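Long-range contacts in prolyl-4 hydroxylase (Chlamydomonas reinhardtii, PDB 2V4A), which probably hydroxylates proline residues of peptides and proteins as an Fe(II)- and 2-oxoglutarate-dependent dioxygenase: residues V142-M147 and L190-L195; G108-H113 and S219-I224. One frame throughout, in Å; residues are numbered along the deposited sequence.

In the fold
Both contacts join antiparallel neighbours in one sheet of the double-stranded beta-helix (jelly-roll) core, as in other 2-oxoglutarate oxygenases. Strand 141-148 lies beside strand 218-225, so contact 1 and contact 2 are adjacent, with centres about 11 Å apart. Met145 O to Lys222 N and Met147 N to Ala220 O are probable hydrogen bonds between them. Along the chain, contact 1 is nested inside the loop that contact 2 closes. Both are largely buried. Contact 1 packs valines, selenomethionines and two aromatic rings, with a water bridging a threonine and a serine. Contact 2 has lighter apolar packing, more bound water and a lysine beside helix 86-99.

Contact 1: residues V142-M147 and L190-L195; sequences VVTMLM and LMFYSL
Thr144 lies over one face of the Phe192 ring, with its CB 3.9 Å from the ring centroid and displaced toward the rim. This is a CH-pi contact. The two side chains run alongside each other in the same direction. Phe192 chi1 of 61° sets CG between its backbone N and carbonyl carbon, which brings the ring across to the threonine. The ring also meets His207 edge-to-face.

The backbones are held by five hydrogen bonds. Thr144 and Phe192 form one hydrogen-bonded pair, with Thr144 N 3.0 Å from Phe192 O. Leu146 and Leu190 form another. Beyond them Ser194 N donates to Val142 O at 2.9 Å. The two strands belong to the jelly-roll core of the oxygenase fold. Val142 and Val143 both face Ile224 on the next strand, which makes a classic beta bulge.

Apolar contacts line the face that carries Val143, Met145, Met191 and Tyr193. Both methionines are selenomethionine, from the labelling of the protein. Met145 bends at chi2 and chi3, and its CE reaches Met191 CG at 3.9 Å. Val143 CG1 touches the same CG. Val143 CG2 lies 3.5 Å from Tyr193 CE2, oblique to the ring. Helix 86-99 packs on Met145 and Met191.

One water links the polar side chains, 2.8 Å from Thr144 OG1 and 2.7 Å from Ser194 OG.

Contact 2: residues G108-H113 and S219-I224; sequences GLQVLH and SATKWI
Gln110 holds CG opposite its backbone N (chi1 176°) and extends beyond it; the chain runs alongside Thr221 and carries its amide to the Trp223 ring. Gln110 NE2 sits at the edge of the indole, in its plane, 3.8 Å from Trp223 CH2. The amide and indole planes are perpendicular. Trp223 chi1 of -76° swings the indole back beside its own strand, where Thr221 CG2 sits over one face, toward the rim.

A water ties this polar side together. It donates, at longer range, to Gln110 OE1 and O, and accepts from Thr221 OG1 at 2.6 Å and from Ser219 OG. With an alanine here in place of the glutamine, the water would probably lose its OE1 acceptor and the Trp223 edge its amide neighbour. A second water accepts from Trp223 N.

Gln110 with Thr221 and Leu112 with Ser219 are the hydrogen-bonded pairs. Thr221 N lies 2.8 Å from Gln110 O, and Leu112 N bonds to Ser219 O. On the other side of the sheet, Leu109 CD2 meets Ala220 CB at 3.9 Å.

Lys222 bends so that its chain passes Gly108 O. NZ bonds to Glu107 O and forms a salt bridge with Glu92 of helix 86-99. That helix also touches Leu109, through Ile88. Strands 76-80 and 141-148 flank the pair within the jelly-roll sheet.

Contact 1: residues V142-M147 and L190-L195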
loop_
_atom_site.group_PDB
_atom_site.type_symbol
_atom_site.label_atom_id
_atom_site.label_comp_id
_atom_site.label_asym_id
_atom_site.label_seq_id
_atom_site.Cartn_x
_atom_site.Cartn_y
_atom_site.Cartn_z
ATOM N N VAL A 142 -10.423 0.471 -7.408
ATOM C CA VAL A 142 -11.197 -0.438 -6.570
ATOM C C VAL A 142 -10.350 -0.924 -5.394
ATOM O O VAL A 142 -10.879 -1.132 -4.301
ATOM C CB VAL A 142 -11.808 -1.622 -7.363
ATOM C CG1 VAL A 142 -10.758 -2.459 -8.032
ATOM C CG2 VAL A 142 -12.706 -2.509 -6.483
ATOM N N VAL A 143 -9.048 -1.090 -5.597
ATOM C CA VAL A 143 -8.214 -1.591 -4.488
ATOM C C VAL A 143 -6.926 -0.808 -4.461
ATOM O O VAL A 143 -6.313 -0.572 -5.510
ATOM C CB VAL A 143 -7.820 -3.089 -4.692
ATOM C CG1 VAL A 143 -6.790 -3.546 -3.628
ATOM C CG2 VAL A 143 -9.066 -3.985 -4.637
ATOM N N THR A 144 -6.510 -0.464 -3.253
ATOM C CA THR A 144 -5.229 0.102 -2.967
ATOM C C THR A 144 -4.380 -0.889 -2.205
ATOM O O THR A 144 -4.840 -1.508 -1.249
ATOM C CB THR A 144 -5.364 1.374 -2.096
ATOM O OG1 THR A 144 -6.309 2.262 -2.693
ATOM C CG2 THR A 144 -3.998 2.108 -1.963
HETATM N N MSE A 145 -3.111 -0.994 -2.621
HETATM C CA MSE A 145 -2.107 -1.777 -1.905
HETATM C C MSE A 145 -1.004 -0.849 -1.501
HETATM O O MSE A 145 -0.359 -0.234 -2.359
HETATM C CB MSE A 145 -1.530 -2.855 -2.817
HETATM C CG MSE A 145 -0.472 -3.754 -2.160
HETATM SE SE MSE A 145 -1.116 -5.242 -1.174
HETATM C CE MSE A 145 -2.271 -6.137 -2.469
ATOM N N LEU A 146 -0.728 -0.776 -0.207
ATOM C CA LEU A 146 0.288 0.130 0.276
ATOM C C LEU A 146 1.364 -0.734 0.940
ATOM O O LEU A 146 1.053 -1.482 1.855
ATOM C CB LEU A 146 -0.374 1.049 1.296
ATOM C CG LEU A 146 0.090 2.454 1.523
ATOM C CD1 LEU A 146 -1.069 3.165 2.222
ATOM C CD2 LEU A 146 1.348 2.302 2.448
HETATM N N MSE A 147 2.606 -0.652 0.458
HETATM C CA MSE A 147 3.695 -1.492 0.954
HETATM C C MSE A 147 4.704 -0.653 1.730
HETATM O O MSE A 147 5.147 0.398 1.220
HETATM C CB MSE A 147 4.358 -2.180 -0.231
HETATM C CG MSE A 147 3.512 -3.264 -0.892
HETATM SE SE MSE A 147 3.926 -3.518 -2.766
HETATM C CE MSE A 147 2.664 -2.052 -3.236
ATOM N N LEU A 190 -0.587 -3.128 3.365
ATOM C CA LEU A 190 -1.969 -2.854 3.707
ATOM C C LEU A 190 -2.826 -2.841 2.418
ATOM O O LEU A 190 -2.570 -2.091 1.498
ATOM C CB LEU A 190 -2.102 -1.536 4.512
ATOM C CG LEU A 190 -3.558 -1.030 4.583
ATOM C CD1 LEU A 190 -4.370 -1.898 5.538
ATOM C CD2 LEU A 190 -3.690 0.431 4.963
HETATM N N MSE A 191 -3.808 -3.734 2.351
HETATM C CA MSE A 191 -4.698 -3.840 1.189
HETATM C C MSE A 191 -6.119 -3.391 1.609
HETATM O O MSE A 191 -6.636 -3.860 2.609
HETATM C CB MSE A 191 -4.729 -5.329 0.762
HETATM C CG MSE A 191 -5.539 -5.635 -0.452
HETATM SE SE MSE A 191 -5.698 -7.598 -0.666
HETATM C CE MSE A 191 -7.361 -7.320 -1.520
ATOM N N PHE A 192 -6.746 -2.525 0.819
ATOM C CA PHE A 192 -8.132 -2.112 1.140
ATOM C C PHE A 192 -8.932 -1.725 -0.101
ATOM O O PHE A 192 -8.350 -1.374 -1.131
ATOM C CB PHE A 192 -8.162 -1.010 2.223
ATOM C CG PHE A 192 -7.454 0.278 1.847
ATOM C CD1 PHE A 192 -6.124 0.462 2.176
ATOM C CD2 PHE A 192 -8.153 1.340 1.214
ATOM C CE1 PHE A 192 -5.440 1.681 1.842
ATOM C CE2 PHE A 192 -7.504 2.554 0.901
ATOM C CZ PHE A 192 -6.136 2.726 1.218
ATOM N N TYR A 193 -10.253 -1.841 -0.001
ATOM C CA TYR A 193 -11.164 -1.583 -1.112
ATOM C C TYR A 193 -11.763 -0.214 -0.987
ATOM O O TYR A 193 -12.194 0.185 0.086
ATOM C CB TYR A 193 -12.315 -2.606 -1.119
ATOM C CG TYR A 193 -11.862 -3.997 -1.461
ATOM C CD1 TYR A 193 -11.230 -4.790 -0.505
ATOM C CD2 TYR A 193 -12.068 -4.523 -2.737
ATOM C CE1 TYR A 193 -10.808 -6.095 -0.811
ATOM C CE2 TYR A 193 -11.633 -5.808 -3.051
ATOM C CZ TYR A 193 -11.019 -6.587 -2.077
ATOM O OH TYR A 193 -10.574 -7.847 -2.362
ATOM N N SER A 194 -11.819 0.489 -2.098
ATOM C CA SER A 194 -12.326 1.863 -2.098
ATOM C C SER A 194 -13.759 1.891 -2.635
ATOM O O SER A 194 -14.395 2.929 -2.611
ATOM C CB SER A 194 -11.419 2.778 -2.906
ATOM O OG SER A 194 -11.155 2.214 -4.163
ATOM N N LEU A 195 -14.249 0.744 -3.122
ATOM C CA LEU A 195 -15.658 0.607 -3.528
ATOM C C LEU A 195 -16.321 -0.501 -2.732
ATOM O O LEU A 195 -15.667 -1.470 -2.361
ATOM C CB LEU A 195 -15.798 0.270 -5.020
ATOM C CG LEU A 195 -15.142 1.161 -6.094
ATOM C CD1 LEU A 195 -15.328 0.588 -7.549
ATOM C CD2 LEU A 195 -15.651 2.598 -5.983
HETATM O O HOH W 1 -8.461 2.419 -4.473
#

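Contact 2: residues G108-H113 and S219-I224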
loop_
_atom_site.group_PDB
_atom_site.type_symbol
_atom_site.label_atom_id
_atom_site.label_comp_id
_atom_site.label_asym_id
_atom_site.label_seq_id
_atom_site.Cartn_x
_atom_site.Cartn_y
_atom_site.Cartn_z
ATOM N N GLY A 108 0.905 1.511 -12.450
ATOM C CA GLY A 108 2.303 1.270 -12.096
ATOM C C GLY A 108 2.481 1.472 -10.582
ATOM O O GLY A 108 1.531 1.330 -9.812
ATOM N N LEU A 109 3.661 1.866 -10.163
ATOM C CA LEU A 109 3.996 1.896 -8.724
ATOM C C LEU A 109 4.515 3.271 -8.339
ATOM O O LEU A 109 5.444 3.758 -8.970
ATOM C CB LEU A 109 5.079 0.832 -8.422
ATOM C CG LEU A 109 5.357 0.587 -6.910
ATOM C CD1 LEU A 109 4.244 -0.229 -6.288
ATOM C CD2 LEU A 109 6.656 -0.161 -6.683
ATOM N N GLN A 110 3.899 3.865 -7.308
ATOM C CA GLN A 110 4.280 5.145 -6.753
ATOM C C GLN A 110 5.173 4.870 -5.537
ATOM O O GLN A 110 4.809 4.039 -4.700
ATOM C CB GLN A 110 3.029 5.899 -6.343
ATOM C CG GLN A 110 3.348 7.241 -5.633
ATOM C CD GLN A 110 2.164 7.744 -4.876
ATOM O OE1 GLN A 110 1.878 7.303 -3.763
ATOM N NE2 GLN A 110 1.432 8.639 -5.492
ATOM N N VAL A 111 6.361 5.486 -5.473
ATOM C CA VAL A 111 7.200 5.310 -4.315
ATOM C C VAL A 111 7.256 6.697 -3.642
ATOM O O VAL A 111 7.519 7.709 -4.345
ATOM C CB VAL A 111 8.664 4.829 -4.661
ATOM C CG1 VAL A 111 9.501 4.772 -3.388
ATOM C CG2 VAL A 111 8.727 3.437 -5.361
ATOM N N LEU A 112 7.044 6.745 -2.315
ATOM C CA LEU A 112 7.166 7.989 -1.544
ATOM C C LEU A 112 8.184 7.891 -0.419
ATOM O O LEU A 112 8.345 6.819 0.170
ATOM C CB LEU A 112 5.801 8.404 -0.958
ATOM C CG LEU A 112 4.721 8.831 -1.967
ATOM C CD1 LEU A 112 3.392 9.037 -1.256
ATOM C CD2 LEU A 112 5.154 10.118 -2.698
ATOM N N HIS A 113 8.879 9.012 -0.129
ATOM C CA HIS A 113 9.774 9.123 1.017
ATOM C C HIS A 113 9.347 10.360 1.849
ATOM O O HIS A 113 9.433 11.501 1.358
ATOM C CB HIS A 113 11.263 9.216 0.567
ATOM C CG HIS A 113 12.242 9.312 1.701
ATOM N ND1 HIS A 113 13.506 9.855 1.565
ATOM C CD2 HIS A 113 12.137 8.937 2.999
ATOM C CE1 HIS A 113 14.140 9.783 2.722
ATOM N NE2 HIS A 113 13.325 9.247 3.613
ATOM N N SER A 219 7.524 4.316 1.300
ATOM C CA SER A 219 6.353 3.443 1.001
ATOM C C SER A 219 6.188 3.346 -0.515
ATOM O O SER A 219 6.735 4.181 -1.254
ATOM C CB SER A 219 5.074 4.003 1.639
ATOM O OG SER A 219 4.664 5.202 0.969
ATOM N N ALA A 220 5.524 2.289 -0.957
ATOM C CA ALA A 220 5.168 2.079 -2.352
ATOM C C ALA A 220 3.668 1.762 -2.418
ATOM O O ALA A 220 3.123 0.930 -1.631
ATOM C CB ALA A 220 6.030 0.939 -2.958
ATOM N N THR A 221 2.986 2.425 -3.348
ATOM C CA THR A 221 1.554 2.327 -3.445
ATOM C C THR A 221 1.142 1.877 -4.851
ATOM O O THR A 221 1.629 2.423 -5.811
ATOM C CB THR A 221 0.870 3.693 -3.133
ATOM O OG1 THR A 221 1.293 4.171 -1.843
ATOM C CG2 THR A 221 -0.667 3.493 -3.098
ATOM N N LYS A 222 0.336 0.823 -4.918
ATOM C CA LYS A 222 -0.244 0.232 -6.119
ATOM C C LYS A 222 -1.748 0.432 -6.138
ATOM O O LYS A 222 -2.442 -0.050 -5.234
ATOM C CB LYS A 222 0.018 -1.283 -6.104
ATOM C CG LYS A 222 -0.699 -2.090 -7.235
ATOM C CD LYS A 222 -0.258 -1.729 -8.649
ATOM C CE LYS A 222 1.221 -2.101 -8.848
ATOM N NZ LYS A 222 1.526 -2.195 -10.279
ATOM N N TRP A 223 -2.260 1.071 -7.174
ATOM C CA TRP A 223 -3.711 1.173 -7.356
ATOM C C TRP A 223 -4.146 0.271 -8.513
ATOM O O TRP A 223 -3.422 0.129 -9.523
ATOM C CB TRP A 223 -4.111 2.600 -7.685
ATOM C CG TRP A 223 -4.097 3.475 -6.499
ATOM C CD1 TRP A 223 -5.003 3.495 -5.499
ATOM C CD2 TRP A 223 -3.113 4.440 -6.178
ATOM N NE1 TRP A 223 -4.675 4.448 -4.575
ATOM C CE2 TRP A 223 -3.508 5.043 -4.965
ATOM C CE3 TRP A 223 -1.939 4.893 -6.822
ATOM C CZ2 TRP A 223 -2.775 6.065 -4.362
ATOM C CZ3 TRP A 223 -1.196 5.900 -6.210
ATOM C CH2 TRP A 223 -1.622 6.477 -4.995
ATOM N N ILE A 224 -5.321 -0.320 -8.341
ATOM C CA ILE A 224 -5.853 -1.309 -9.261
ATOM C C ILE A 224 -7.292 -0.934 -9.577
ATOM O O ILE A 224 -8.040 -0.536 -8.664
ATOM C CB ILE A 224 -5.850 -2.695 -8.574
ATOM C CG1 ILE A 224 -4.421 -3.076 -8.163
ATOM C CG2 ILE A 224 -6.535 -3.782 -9.490
ATOM C CD1 ILE A 224 -4.444 -4.247 -7.198
HETATM O O HOH W 2 -0.174 2.632 -8.529
HETATM O O HOH W 3 3.638 5.304 -1.935
#